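Local coordinates for putative glutathione S-transferase (Corynebacterium glutamicum, PDB 3M1G), which probably acts as a glutathione transferase of the ECM4-like, omega-related group, built from a thioredoxin-like domain and an all-helical domain, at residues W72-V77 and R247-L252; Y201-A206 and F263-N268; D282-P287 and S322-P327. All blocks are in the same frame, centred on the assembly; numbering follows the deposited sequence.

Contact 1: W72-V77 and R247-L252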
ATOM      1  N   TRP A  72       9.682   4.590 -19.010  1.00 22.26           N
ATOM      2  CA  TRP A  72       9.881   4.553 -20.434  1.00 22.66           C
ATOM      3  C   TRP A  72      11.379   4.607 -20.741  1.00 21.95           C
ATOM      4  O   TRP A  72      11.872   3.860 -21.581  1.00 21.00           O
ATOM      5  CB  TRP A  72       9.136   5.708 -21.106  1.00 23.02           C
ATOM      6  CG  TRP A  72       7.801   5.987 -20.527  1.00 25.91           C
ATOM      7  CD1 TRP A  72       7.463   7.031 -19.659  1.00 28.54           C
ATOM      8  CD2 TRP A  72       6.611   5.206 -20.686  1.00 26.80           C
ATOM      9  NE1 TRP A  72       6.128   6.925 -19.299  1.00 27.93           N
ATOM     10  CE2 TRP A  72       5.581   5.837 -19.925  1.00 28.98           C
ATOM     11  CE3 TRP A  72       6.306   4.053 -21.398  1.00 27.92           C
ATOM     12  CZ2 TRP A  72       4.274   5.341 -19.876  1.00 29.72           C
ATOM     13  CZ3 TRP A  72       5.009   3.558 -21.352  1.00 29.67           C
ATOM     14  CH2 TRP A  72       4.005   4.203 -20.591  1.00 30.08           C
ATOM     15  N   ALA A  73      12.092   5.485 -20.050  1.00 20.63           N
ATOM     16  CA  ALA A  73      13.541   5.554 -20.161  1.00 20.18           C
ATOM     17  C   ALA A  73      14.224   4.307 -19.671  1.00 20.81           C
ATOM     18  O   ALA A  73      15.248   3.870 -20.246  1.00 20.97           O
ATOM     19  CB  ALA A  73      14.098   6.794 -19.402  1.00 19.48           C
ATOM     20  N   HIS A  74      13.688   3.714 -18.600  1.00 20.13           N
ATOM     21  CA  HIS A  74      14.264   2.529 -18.049  1.00 19.94           C
ATOM     22  C   HIS A  74      14.373   1.413 -19.123  1.00 20.09           C
ATOM     23  O   HIS A  74      15.390   0.726 -19.191  1.00 20.21           O
ATOM     24  CB  HIS A  74      13.454   2.076 -16.809  1.00 20.08           C
ATOM     25  CG  HIS A  74      14.215   1.210 -15.857  1.00 19.38           C
ATOM     26  ND1 HIS A  74      13.660   0.740 -14.679  1.00 19.36           N
ATOM     27  CD2 HIS A  74      15.463   0.699 -15.916  1.00 18.12           C
ATOM     28  CE1 HIS A  74      14.549  -0.017 -14.048  1.00 22.15           C
ATOM     29  NE2 HIS A  74      15.655  -0.064 -14.779  1.00 20.86           N
ATOM     30  N   ARG A  75      13.354   1.240 -19.957  1.00 20.14           N
ATOM     31  CA  ARG A  75      13.443   0.253 -21.062  1.00 20.46           C
ATOM     32  C   ARG A  75      14.723   0.395 -21.919  1.00 20.41           C
ATOM     33  O   ARG A  75      15.377  -0.602 -22.251  1.00 21.85           O
ATOM     34  CB  ARG A  75      12.317   0.467 -22.040  1.00 20.91           C
ATOM     35  CG  ARG A  75      10.884   0.412 -21.503  1.00 22.18           C
ATOM     36  CD  ARG A  75       9.959   0.686 -22.664  1.00 21.63           C
ATOM     37  NE  ARG A  75       8.559   0.554 -22.341  1.00 20.51           N
ATOM     38  CZ  ARG A  75       7.588   0.646 -23.256  1.00 23.38           C
ATOM     39  NH1 ARG A  75       6.331   0.546 -22.891  1.00 21.78           N
ATOM     40  NH2 ARG A  75       7.876   0.841 -24.546  1.00 21.65           N
ATOM     41  N   THR A  76      15.045   1.634 -22.274  1.00 20.22           N
ATOM     42  CA  THR A  76      16.177   1.924 -23.130  1.00 20.75           C
ATOM     43  C   THR A  76      17.490   1.640 -22.450  1.00 21.21           C
ATOM     44  O   THR A  76      18.462   1.148 -23.105  1.00 20.93           O
ATOM     45  CB  THR A  76      16.145   3.392 -23.725  1.00 20.05           C
ATOM     46  OG1 THR A  76      16.464   4.376 -22.741  1.00 21.72           O
ATOM     47  CG2 THR A  76      14.818   3.728 -24.300  1.00 21.25           C
ATOM     48  N   VAL A  77      17.546   1.910 -21.145  1.00 21.31           N
ATOM     49  CA  VAL A  77      18.759   1.655 -20.355  1.00 21.27           C
ATOM     50  C   VAL A  77      19.013   0.164 -20.188  1.00 21.74           C
ATOM     51  O   VAL A  77      20.154  -0.323 -20.345  1.00 21.56           O
ATOM     52  CB  VAL A  77      18.727   2.391 -18.992  1.00 21.85           C
ATOM     53  CG1 VAL A  77      19.992   2.071 -18.125  1.00 21.33           C
ATOM     54  CG2 VAL A  77      18.626   3.887 -19.220  1.00 21.86           C
ATOM     55  N   ARG A 247       9.494  -4.168 -21.476  1.00 19.54           N
ATOM     56  CA  ARG A 247       8.437  -3.184 -21.417  1.00 20.26           C
ATOM     57  C   ARG A 247       7.523  -3.358 -20.186  1.00 20.54           C
ATOM     58  O   ARG A 247       6.961  -2.388 -19.703  1.00 22.25           O
ATOM     59  CB  ARG A 247       7.597  -3.222 -22.670  1.00 19.93           C
ATOM     60  CG  ARG A 247       8.403  -2.782 -23.870  1.00 21.41           C
ATOM     61  CD  ARG A 247       7.542  -2.613 -25.080  1.00 21.22           C
ATOM     62  NE  ARG A 247       8.352  -2.447 -26.281  1.00 21.54           N
ATOM     63  CZ  ARG A 247       7.882  -2.104 -27.480  1.00 25.04           C
ATOM     64  NH1 ARG A 247       8.728  -1.997 -28.495  1.00 26.94           N
ATOM     65  NH2 ARG A 247       6.586  -1.879 -27.683  1.00 23.17           N
ATOM     66  N   LEU A 248       7.426  -4.552 -19.633  1.00 20.93           N
ATOM     67  CA  LEU A 248       6.583  -4.765 -18.440  1.00 21.10           C
ATOM     68  C   LEU A 248       7.348  -4.462 -17.118  1.00 21.60           C
ATOM     69  O   LEU A 248       6.816  -3.800 -16.231  1.00 22.14           O
ATOM     70  CB  LEU A 248       6.001  -6.171 -18.439  1.00 20.63           C
ATOM     71  CG  LEU A 248       5.192  -6.594 -17.205  1.00 20.24           C
ATOM     72  CD1 LEU A 248       4.008  -5.637 -16.969  1.00 15.82           C
ATOM     73  CD2 LEU A 248       4.740  -8.051 -17.329  1.00 18.03           C
ATOM     74  N   TYR A 249       8.597  -4.911 -17.026  1.00 21.26           N
ATOM     75  CA  TYR A 249       9.409  -4.757 -15.830  1.00 21.34           C
ATOM     76  C   TYR A 249       9.404  -3.372 -15.218  1.00 21.88           C
ATOM     77  O   TYR A 249       9.212  -3.252 -14.018  1.00 20.96           O
ATOM     78  CB  TYR A 249      10.835  -5.245 -16.087  1.00 21.46           C
ATOM     79  CG  TYR A 249      11.808  -4.993 -14.994  1.00 21.31           C
ATOM     80  CD1 TYR A 249      11.950  -5.879 -13.941  1.00 21.73           C
ATOM     81  CD2 TYR A 249      12.606  -3.853 -15.000  1.00 20.33           C
ATOM     82  CE1 TYR A 249      12.867  -5.637 -12.937  1.00 21.29           C
ATOM     83  CE2 TYR A 249      13.516  -3.615 -14.001  1.00 19.74           C
ATOM     84  CZ  TYR A 249      13.631  -4.510 -12.963  1.00 19.50           C
ATOM     85  OH  TYR A 249      14.562  -4.249 -11.979  1.00 21.26           O
ATOM     86  N   PRO A 250       9.573  -2.309 -16.026  1.00 21.95           N
ATOM     87  CA  PRO A 250       9.659  -0.989 -15.411  1.00 21.35           C
ATOM     88  C   PRO A 250       8.393  -0.575 -14.638  1.00 22.47           C
ATOM     89  O   PRO A 250       8.505   0.175 -13.663  1.00 22.04           O
ATOM     90  CB  PRO A 250       9.906  -0.060 -16.609  1.00 21.21           C
ATOM     91  CG  PRO A 250      10.650  -0.954 -17.610  1.00 21.94           C
ATOM     92  CD  PRO A 250       9.896  -2.265 -17.466  1.00 22.26           C
ATOM     93  N   THR A 251       7.223  -1.052 -15.068  1.00 22.29           N
ATOM     94  CA  THR A 251       5.993  -0.806 -14.337  1.00 21.79           C
ATOM     95  C   THR A 251       5.947  -1.641 -13.034  1.00 21.70           C
ATOM     96  O   THR A 251       5.689  -1.104 -11.946  1.00 21.89           O
ATOM     97  CB  THR A 251       4.735  -1.044 -15.203  1.00 21.56           C
ATOM     98  OG1 THR A 251       4.767  -0.127 -16.310  1.00 20.82           O
ATOM     99  CG2 THR A 251       3.460  -0.692 -14.382  1.00 19.24           C
ATOM    100  N   LEU A 252       6.243  -2.922 -13.136  1.00 21.46           N
ATOM    101  CA  LEU A 252       6.170  -3.822 -11.978  1.00 21.97           C
ATOM    102  C   LEU A 252       7.169  -3.463 -10.879  1.00 22.06           C
ATOM    103  O   LEU A 252       6.818  -3.504  -9.692  1.00 21.89           O
ATOM    104  CB  LEU A 252       6.341  -5.286 -12.367  1.00 21.18           C
ATOM    105  CG  LEU A 252       5.266  -5.924 -13.237  1.00 22.70           C
ATOM    106  CD1 LEU A 252       5.643  -7.409 -13.506  1.00 21.57           C
ATOM    107  CD2 LEU A 252       3.842  -5.800 -12.661  1.00 23.83           C
TER
HETATM  108  O   HOH W   1       7.392   0.430 -19.860  1.00 25.87           O

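Contact 2: Y201-A206 and F263-N268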
ATOM      1  N   TYR A 201      -0.745   5.328 -14.612  1.00 24.38           N
ATOM      2  CA  TYR A 201      -0.815   6.790 -14.729  1.00 24.78           C
ATOM      3  C   TYR A 201      -2.262   7.278 -14.837  1.00 26.14           C
ATOM      4  O   TYR A 201      -2.648   8.250 -14.180  1.00 26.27           O
ATOM      5  CB  TYR A 201       0.034   7.303 -15.928  1.00 25.79           C
ATOM      6  CG  TYR A 201       1.495   7.209 -15.633  1.00 24.75           C
ATOM      7  CD1 TYR A 201       2.135   8.200 -14.928  1.00 25.20           C
ATOM      8  CD2 TYR A 201       2.236   6.094 -16.006  1.00 25.48           C
ATOM      9  CE1 TYR A 201       3.469   8.096 -14.598  1.00 25.93           C
ATOM     10  CE2 TYR A 201       3.557   5.982 -15.664  1.00 26.57           C
ATOM     11  CZ  TYR A 201       4.154   6.985 -14.945  1.00 26.33           C
ATOM     12  OH  TYR A 201       5.475   6.872 -14.612  1.00 35.03           O
ATOM     13  N   ARG A 202      -3.078   6.589 -15.624  1.00 26.10           N
ATOM     14  CA  ARG A 202      -4.501   6.927 -15.735  1.00 27.23           C
ATOM     15  C   ARG A 202      -5.231   6.772 -14.370  1.00 27.17           C
ATOM     16  O   ARG A 202      -6.165   7.528 -14.045  1.00 26.18           O
ATOM     17  CB  ARG A 202      -5.126   6.035 -16.809  1.00 28.08           C
ATOM     18  CG  ARG A 202      -6.437   6.550 -17.465  1.00 34.15           C
ATOM     19  CD  ARG A 202      -6.625   5.957 -18.922  1.00 39.67           C
ATOM     20  NE  ARG A 202      -6.515   4.524 -18.759  1.00 43.49           N
ATOM     21  CZ  ARG A 202      -5.710   3.697 -19.431  1.00 41.92           C
ATOM     22  NH1 ARG A 202      -5.003   4.083 -20.495  1.00 43.71           N
ATOM     23  NH2 ARG A 202      -5.679   2.425 -19.056  1.00 37.03           N
ATOM     24  N   THR A 203      -4.781   5.799 -13.567  1.00 26.30           N
ATOM     25  CA  THR A 203      -5.328   5.569 -12.228  1.00 26.01           C
ATOM     26  C   THR A 203      -4.858   6.650 -11.280  1.00 26.59           C
ATOM     27  O   THR A 203      -5.671   7.244 -10.608  1.00 27.37           O
ATOM     28  CB  THR A 203      -4.979   4.166 -11.666  1.00 25.48           C
ATOM     29  OG1 THR A 203      -5.423   3.169 -12.590  1.00 24.88           O
ATOM     30  CG2 THR A 203      -5.674   3.916 -10.314  1.00 23.56           C
ATOM     31  N   GLY A 204      -3.566   6.951 -11.290  1.00 27.15           N
ATOM     32  CA  GLY A 204      -2.985   7.918 -10.390  1.00 27.63           C
ATOM     33  C   GLY A 204      -3.343   9.367 -10.649  1.00 28.64           C
ATOM     34  O   GLY A 204      -3.525  10.126  -9.693  1.00 28.71           O
ATOM     35  N   PHE A 205      -3.429   9.757 -11.933  1.00 28.80           N
ATOM     36  CA  PHE A 205      -3.745  11.127 -12.301  1.00 29.60           C
ATOM     37  C   PHE A 205      -5.221  11.357 -12.589  1.00 29.20           C
ATOM     38  O   PHE A 205      -5.572  12.399 -13.103  1.00 29.67           O
ATOM     39  CB  PHE A 205      -2.887  11.579 -13.503  1.00 30.57           C
ATOM     40  CG  PHE A 205      -1.435  11.763 -13.163  1.00 32.83           C
ATOM     41  CD1 PHE A 205      -1.055  12.617 -12.145  1.00 38.26           C
ATOM     42  CD2 PHE A 205      -0.457  11.129 -13.866  1.00 37.86           C
ATOM     43  CE1 PHE A 205       0.282  12.787 -11.813  1.00 39.39           C
ATOM     44  CE2 PHE A 205       0.886  11.330 -13.554  1.00 39.13           C
ATOM     45  CZ  PHE A 205       1.238  12.141 -12.511  1.00 38.40           C
ATOM     46  N   ALA A 206      -6.080  10.405 -12.254  1.00 28.47           N
ATOM     47  CA  ALA A 206      -7.503  10.546 -12.498  1.00 28.06           C
ATOM     48  C   ALA A 206      -7.990  11.848 -11.876  1.00 29.01           C
ATOM     49  O   ALA A 206      -7.601  12.190 -10.755  1.00 29.19           O
ATOM     50  CB  ALA A 206      -8.266   9.386 -11.921  1.00 27.07           C
ATOM     51  N   PHE A 263      -0.208   6.418  -6.574  1.00 19.94           N
ATOM     52  CA  PHE A 263      -1.220   6.391  -7.653  1.00 20.34           C
ATOM     53  C   PHE A 263      -2.494   5.609  -7.297  1.00 20.84           C
ATOM     54  O   PHE A 263      -3.355   5.376  -8.171  1.00 21.65           O
ATOM     55  CB  PHE A 263      -0.608   5.806  -8.944  1.00 20.63           C
ATOM     56  CG  PHE A 263       0.332   6.744  -9.689  1.00 20.52           C
ATOM     57  CD1 PHE A 263       0.517   8.056  -9.297  1.00 21.32           C
ATOM     58  CD2 PHE A 263       0.932   6.330 -10.852  1.00 20.98           C
ATOM     59  CE1 PHE A 263       1.325   8.931 -10.040  1.00 24.00           C
ATOM     60  CE2 PHE A 263       1.761   7.220 -11.602  1.00 22.39           C
ATOM     61  CZ  PHE A 263       1.961   8.502 -11.165  1.00 20.84           C
ATOM     62  N   LYS A 264      -2.616   5.198  -6.030  1.00 21.43           N
ATOM     63  CA  LYS A 264      -3.828   4.534  -5.517  1.00 21.26           C
ATOM     64  C   LYS A 264      -4.190   3.279  -6.300  1.00 21.13           C
ATOM     65  O   LYS A 264      -5.353   2.922  -6.385  1.00 20.44           O
ATOM     66  CB  LYS A 264      -4.999   5.519  -5.504  1.00 22.17           C
ATOM     67  CG  LYS A 264      -4.734   6.814  -4.680  1.00 22.42           C
ATOM     68  CD  LYS A 264      -6.000   7.655  -4.520  1.00 22.22           C
ATOM     69  CE  LYS A 264      -5.807   8.830  -3.548  1.00 23.87           C
ATOM     70  NZ  LYS A 264      -4.899   9.905  -4.056  1.00 23.45           N
ATOM     71  N   CYS A 265      -3.184   2.571  -6.827  1.00 20.54           N
ATOM     72  CA  CYS A 265      -3.436   1.389  -7.652  1.00 20.59           C
ATOM     73  C   CYS A 265      -3.577   0.095  -6.814  1.00 21.00           C
ATOM     74  O   CYS A 265      -3.880  -0.966  -7.350  1.00 19.90           O
ATOM     75  CB  CYS A 265      -2.284   1.172  -8.623  1.00 21.45           C
ATOM     76  SG  CYS A 265      -2.154   2.411  -9.884  1.00 19.80           S
ATOM     77  N   GLY A 266      -3.340   0.199  -5.512  1.00 21.52           N
ATOM     78  CA  GLY A 266      -3.257  -0.971  -4.625  1.00 21.56           C
ATOM     79  C   GLY A 266      -4.461  -1.823  -4.286  1.00 21.39           C
ATOM     80  O   GLY A 266      -4.865  -1.861  -3.123  1.00 22.94           O
ATOM     81  N   ARG A 267      -4.972  -2.617  -5.245  1.00 21.90           N
ATOM     82  CA  ARG A 267      -5.885  -3.709  -4.880  1.00 21.38           C
ATOM     83  C   ARG A 267      -5.129  -4.705  -4.010  1.00 21.31           C
ATOM     84  O   ARG A 267      -5.673  -5.239  -3.060  1.00 20.48           O
ATOM     85  CB  ARG A 267      -6.426  -4.490  -6.069  1.00 21.54           C
ATOM     86  CG  ARG A 267      -7.514  -5.498  -5.648  1.00 21.12           C
ATOM     87  CD  ARG A 267      -7.956  -6.390  -6.798  1.00 22.81           C
ATOM     88  NE  ARG A 267      -6.913  -7.382  -7.086  1.00 23.77           N
ATOM     89  CZ  ARG A 267      -6.932  -8.218  -8.124  1.00 23.79           C
ATOM     90  NH1 ARG A 267      -7.903  -8.160  -9.022  1.00 21.55           N
ATOM     91  NH2 ARG A 267      -5.940  -9.089  -8.292  1.00 22.50           N
ATOM     92  N   ASN A 268      -3.885  -4.945  -4.396  1.00 20.87           N
ATOM     93  CA  ASN A 268      -2.988  -5.899  -3.791  1.00 21.70           C
ATOM     94  C   ASN A 268      -1.601  -5.383  -4.064  1.00 21.31           C
ATOM     95  O   ASN A 268      -1.418  -4.593  -4.995  1.00 20.44           O
ATOM     96  CB  ASN A 268      -3.060  -7.249  -4.504  1.00 22.95           C
ATOM     97  CG  ASN A 268      -4.295  -8.015  -4.189  1.00 26.41           C
ATOM     98  OD1 ASN A 268      -5.150  -8.214  -5.063  1.00 30.64           O
ATOM     99  ND2 ASN A 268      -4.371  -8.543  -2.958  1.00 27.19           N
TER
HETATM  100  O   HOH W   2      -3.139   9.418  -7.014  1.00 25.81           O

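Contact 3: D282-P287 and S322-P327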
ATOM      1  N   ASP A 282      12.814 -12.724 -10.556  1.00 19.76           N
ATOM      2  CA  ASP A 282      13.627 -13.432 -11.586  1.00 19.97           C
ATOM      3  C   ASP A 282      14.265 -12.376 -12.514  1.00 19.94           C
ATOM      4  O   ASP A 282      15.464 -12.345 -12.715  1.00 20.60           O
ATOM      5  CB  ASP A 282      12.652 -14.381 -12.317  1.00 20.49           C
ATOM      6  CG  ASP A 282      13.316 -15.352 -13.326  1.00 22.97           C
ATOM      7  OD1 ASP A 282      14.539 -15.413 -13.454  1.00 27.23           O
ATOM      8  OD2 ASP A 282      12.553 -16.109 -13.965  1.00 24.40           O
ATOM      9  N   LEU A 283      13.469 -11.446 -13.010  1.00 19.61           N
ATOM     10  CA  LEU A 283      13.986 -10.354 -13.842  1.00 18.96           C
ATOM     11  C   LEU A 283      14.919  -9.429 -13.072  1.00 20.83           C
ATOM     12  O   LEU A 283      16.018  -9.106 -13.552  1.00 21.20           O
ATOM     13  CB  LEU A 283      12.835  -9.542 -14.423  1.00 18.74           C
ATOM     14  CG  LEU A 283      11.927 -10.218 -15.464  1.00 20.08           C
ATOM     15  CD1 LEU A 283      10.866  -9.214 -15.917  1.00 19.28           C
ATOM     16  CD2 LEU A 283      12.765 -10.756 -16.677  1.00 16.64           C
ATOM     17  N   PHE A 284      14.505  -9.001 -11.876  1.00 21.61           N
ATOM     18  CA  PHE A 284      15.320  -8.095 -11.069  1.00 21.44           C
ATOM     19  C   PHE A 284      16.721  -8.642 -10.876  1.00 21.98           C
ATOM     20  O   PHE A 284      17.690  -7.909 -10.980  1.00 22.47           O
ATOM     21  CB  PHE A 284      14.684  -7.801  -9.697  1.00 22.38           C
ATOM     22  CG  PHE A 284      15.488  -6.847  -8.856  1.00 20.02           C
ATOM     23  CD1 PHE A 284      16.517  -7.310  -8.037  1.00 23.93           C
ATOM     24  CD2 PHE A 284      15.233  -5.472  -8.911  1.00 20.76           C
ATOM     25  CE1 PHE A 284      17.313  -6.414  -7.286  1.00 23.75           C
ATOM     26  CE2 PHE A 284      15.997  -4.570  -8.146  1.00 21.14           C
ATOM     27  CZ  PHE A 284      17.039  -5.054  -7.333  1.00 21.77           C
ATOM     28  N   GLN A 285      16.810  -9.930 -10.616  1.00 22.96           N
ATOM     29  CA  GLN A 285      18.087 -10.603 -10.328  1.00 22.64           C
ATOM     30  C   GLN A 285      18.912 -10.880 -11.581  1.00 23.10           C
ATOM     31  O   GLN A 285      20.008 -11.390 -11.473  1.00 21.23           O
ATOM     32  CB  GLN A 285      17.840 -11.888  -9.546  1.00 22.61           C
ATOM     33  CG  GLN A 285      17.146 -11.619  -8.195  1.00 22.92           C
ATOM     34  CD  GLN A 285      16.614 -12.844  -7.499  1.00 23.56           C
ATOM     35  OE1 GLN A 285      16.923 -13.978  -7.869  1.00 24.00           O
ATOM     36  NE2 GLN A 285      15.791 -12.621  -6.462  1.00 20.26           N
ATOM     37  N   THR A 286      18.417 -10.476 -12.749  1.00 23.10           N
ATOM     38  CA  THR A 286      19.128 -10.670 -14.025  1.00 22.51           C
ATOM     39  C   THR A 286      19.915  -9.403 -14.368  1.00 22.78           C
ATOM     40  O   THR A 286      19.432  -8.280 -14.171  1.00 22.15           O
ATOM     41  CB  THR A 286      18.114 -10.980 -15.150  1.00 23.43           C
ATOM     42  OG1 THR A 286      17.341 -12.134 -14.775  1.00 23.69           O
ATOM     43  CG2 THR A 286      18.792 -11.207 -16.523  1.00 21.55           C
ATOM     44  N   PRO A 287      21.136  -9.564 -14.905  1.00 23.58           N
ATOM     45  CA  PRO A 287      21.889  -8.398 -15.365  1.00 23.73           C
ATOM     46  C   PRO A 287      21.096  -7.497 -16.278  1.00 23.31           C
ATOM     47  O   PRO A 287      20.306  -7.986 -17.082  1.00 23.73           O
ATOM     48  CB  PRO A 287      23.084  -9.034 -16.118  1.00 24.11           C
ATOM     49  CG  PRO A 287      23.315 -10.291 -15.391  1.00 25.08           C
ATOM     50  CD  PRO A 287      21.917 -10.805 -15.045  1.00 23.45           C
ATOM     51  N   SER A 322      13.428  -5.815   0.640  1.00 22.97           N
ATOM     52  CA  SER A 322      14.411  -6.859   0.788  1.00 24.11           C
ATOM     53  C   SER A 322      13.986  -8.140   0.051  1.00 24.55           C
ATOM     54  O   SER A 322      14.828  -8.922  -0.361  1.00 25.38           O
ATOM     55  CB  SER A 322      14.725  -7.114   2.274  1.00 24.69           C
ATOM     56  OG  SER A 322      13.599  -7.689   2.904  1.00 25.61           O
ATOM     57  N   GLY A 323      12.688  -8.319  -0.183  1.00 24.34           N
ATOM     58  CA  GLY A 323      12.172  -9.458  -0.928  1.00 23.94           C
ATOM     59  C   GLY A 323      12.662  -9.621  -2.357  1.00 24.80           C
ATOM     60  O   GLY A 323      12.627 -10.719  -2.876  1.00 23.48           O
ATOM     61  N   PHE A 324      13.092  -8.522  -2.993  1.00 25.34           N
ATOM     62  CA  PHE A 324      13.557  -8.535  -4.369  1.00 25.14           C
ATOM     63  C   PHE A 324      14.733  -9.498  -4.577  1.00 25.78           C
ATOM     64  O   PHE A 324      14.922  -9.987  -5.677  1.00 25.58           O
ATOM     65  CB  PHE A 324      13.973  -7.126  -4.852  1.00 24.62           C
ATOM     66  CG  PHE A 324      12.852  -6.331  -5.454  1.00 23.29           C
ATOM     67  CD1 PHE A 324      12.408  -6.575  -6.731  1.00 26.18           C
ATOM     68  CD2 PHE A 324      12.191  -5.387  -4.708  1.00 25.04           C
ATOM     69  CE1 PHE A 324      11.383  -5.839  -7.276  1.00 25.94           C
ATOM     70  CE2 PHE A 324      11.138  -4.642  -5.256  1.00 25.96           C
ATOM     71  CZ  PHE A 324      10.744  -4.864  -6.521  1.00 25.00           C
ATOM     72  N   ALA A 325      15.475  -9.756  -3.513  1.00 26.31           N
ATOM     73  CA  ALA A 325      16.676 -10.596  -3.541  1.00 26.90           C
ATOM     74  C   ALA A 325      16.429 -12.054  -3.148  1.00 26.55           C
ATOM     75  O   ALA A 325      17.358 -12.812  -3.136  1.00 27.18           O
ATOM     76  CB  ALA A 325      17.784 -10.000  -2.597  1.00 25.32           C
ATOM     77  N   THR A 326      15.193 -12.438  -2.828  1.00 25.86           N
ATOM     78  CA  THR A 326      14.927 -13.764  -2.334  1.00 25.12           C
ATOM     79  C   THR A 326      14.729 -14.756  -3.491  1.00 25.69           C
ATOM     80  O   THR A 326      14.402 -14.339  -4.614  1.00 26.10           O
ATOM     81  CB  THR A 326      13.662 -13.765  -1.410  1.00 25.55           C
ATOM     82  OG1 THR A 326      12.498 -13.316  -2.149  1.00 22.02           O
ATOM     83  CG2 THR A 326      13.902 -12.891  -0.147  1.00 25.11           C
ATOM     84  N   PRO A 327      14.920 -16.069  -3.238  1.00 26.43           N
ATOM     85  CA  PRO A 327      14.702 -17.081  -4.304  1.00 27.26           C
ATOM     86  C   PRO A 327      13.298 -16.988  -4.904  1.00 27.66           C
ATOM     87  O   PRO A 327      12.314 -16.943  -4.169  1.00 28.31           O
ATOM     88  CB  PRO A 327      14.880 -18.419  -3.572  1.00 27.37           C
ATOM     89  CG  PRO A 327      15.851 -18.086  -2.431  1.00 27.35           C
ATOM     90  CD  PRO A 327      15.412 -16.694  -1.990  1.00 26.84           C
TER

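Contact 1: W72-V77 and R247-L252
The guanidinium of Arg75 lies flat on the side chain of Arg247, and here the packing is tight. Arg247 CG sits over the middle of the guanidinium, 3.6 Å from Arg75 CZ, and Arg247 CD comes within 3.5 Å of Arg75 NH2. Trp72 CE3 lies against the opposite face, toward its rim. Because the Arg75 chain is extended from CG to NE (chi2 179°), it brings the group this far across. The two guanidinium planes are only 11° apart but slipped, so that Arg75 NH2 comes over a face of the Arg247 group, 3.7 Å from Arg247 NE. A water caught at the edge of the plane accepts from Arg75 NE at 2.7 Å and donates to Arg247 O at 2.9 Å. Helix 71-83 of the thioredoxin-like domain thus meets helix 243-253 of the helical domain, the interface between domains that marks the glutathione transferase fold. Packing is looser toward Pro250, whose CB stays 4.1 Å from His74 CB. Beyond it, Tyr249 turns an edge to the His74 ring in an offset edge-to-face pair, its CE2 being 3.7 Å from His74 CE1; Arg254 and Thr292 hold the two imidazole nitrogens. On the more open side Arg247 is partly exposed: Glu243 makes a salt bridge to NE, and a glycerol, probably from the crystallisation liquor, takes a bond from NH1.

Contact 2: Y201-A206 and F263-N268
The carbonyl oxygen of Phe263 presses on the last turn of helix 199-204, receiving a CH...O contact from Gly204 CA at 3.4 Å while Thr203 CG2 lies 3.5 Å away. Having no side chain, Gly204 lets the loop come in close, with Phe263 CB 3.5 Å from Gly204 CA. Cys265 SG settles against Thr203 CB at 3.8 Å. Phe263 CG stands anti to the carbonyl carbon (chi1 -75°), which carries the ring across Gly204 to complete an aromatic cluster. Its edge meets the face of Tyr201 in an offset edge-to-face pair, with Phe263 CE2 3.5 Å from Tyr201 CD1 and the planes at 68°, and another edge-to-face pair forms with Phe205, which also offers its face. A water donates to Gly204 O at 2.8 Å and is weakly linked to Lys264 NZ, whose stronger partner is Asn310 of the second subunit. Tyr201 is the predicted proton donor/acceptor; the Phe263 ring also meets Tyr259, and Tyr259 and Tyr302 are predicted to lower the pKa of the active-site cysteine. The chemistry between the segments is mainly apolar and aromatic, consistent with Phe263 restraining the Tyr201 ring by its face, while the Tyr201 hydroxyl hydrogen-bonds to that of Tyr302.

Contact 3: D282-P287 and S322-P327
Phe284 and Phe324 bring their side chains together at about a right angle, joining the C-terminal end of helix 274-284, in the helical domain of the transferase fold, to a short 3-10 turn at 322-325 in the long tail that follows helix 295-305. The rings themselves are oblique, with planes at 43° and centroids 5.0 Å apart, so the pair is neither a stack nor a T. What lies over the middle of the Phe284 ring is the first methylene of Phe324: CB makes a CH-pi contact there, 4.1 Å from the ring centroid. The Phe324 ring hangs past one side, its CD1 touching Phe284 CD2 at 3.7 Å. Both phenylalanines are buried, and the surroundings are aromatic too: Trp277 and Phe295 meet the ring of Phe324, while Tyr249 of helix 243-253 packs on Phe284.

The next residue along, Gln285, does something quite different at the exposed side of the contact. With CG anti to the carbonyl carbon (chi1 -60°) and the chain extended beyond it, the amide reaches over the tail and spends both N-H groups on its backbone. NE2 donates to Phe324 O at 2.9 Å, almost straight at 173°, and to Thr326 O, also at 2.9 Å. Both oxygens lie in the amide plane of Gln285, which should fix the rotation of that group. Seen from the acceptors the fit is less regular, because the nitrogen is tilted from the carbonyl plane of Phe324 and stands above that of Thr326.

Behind these acceptors the turn is closed by Thr326, whose hydroxyl is also hydrogen-bonded to Arg281 NH2. Gly323 O takes two bonds from this one residue: Thr326 N at 3.1 Å, and Thr326 OG1 at 2.7 Å on a lone pair in the carbonyl plane.

Contact 1 is the core of the three and joins the two domains, whereas contacts 2 and 3 are partly buried, their centres about 19 and 16 Å from that of the chain. The chemistry shifts too: arginines laid one on the other and a bridging water in contact 1, aromatic edges in contact 2, a phenylalanine pair and a surface amide in contact 3. The segments differ, but helix 243-253 of contact 1 packs on helix 274-284 of contact 3, Tyr249 OH lying 3.4 Å from Phe284 CD2. Contact 2, which the second subunit reaches, touches neither, though its nearest atoms come within about 4 Å of contact 1. Only contact 3 has direct hydrogen bonds between its segments.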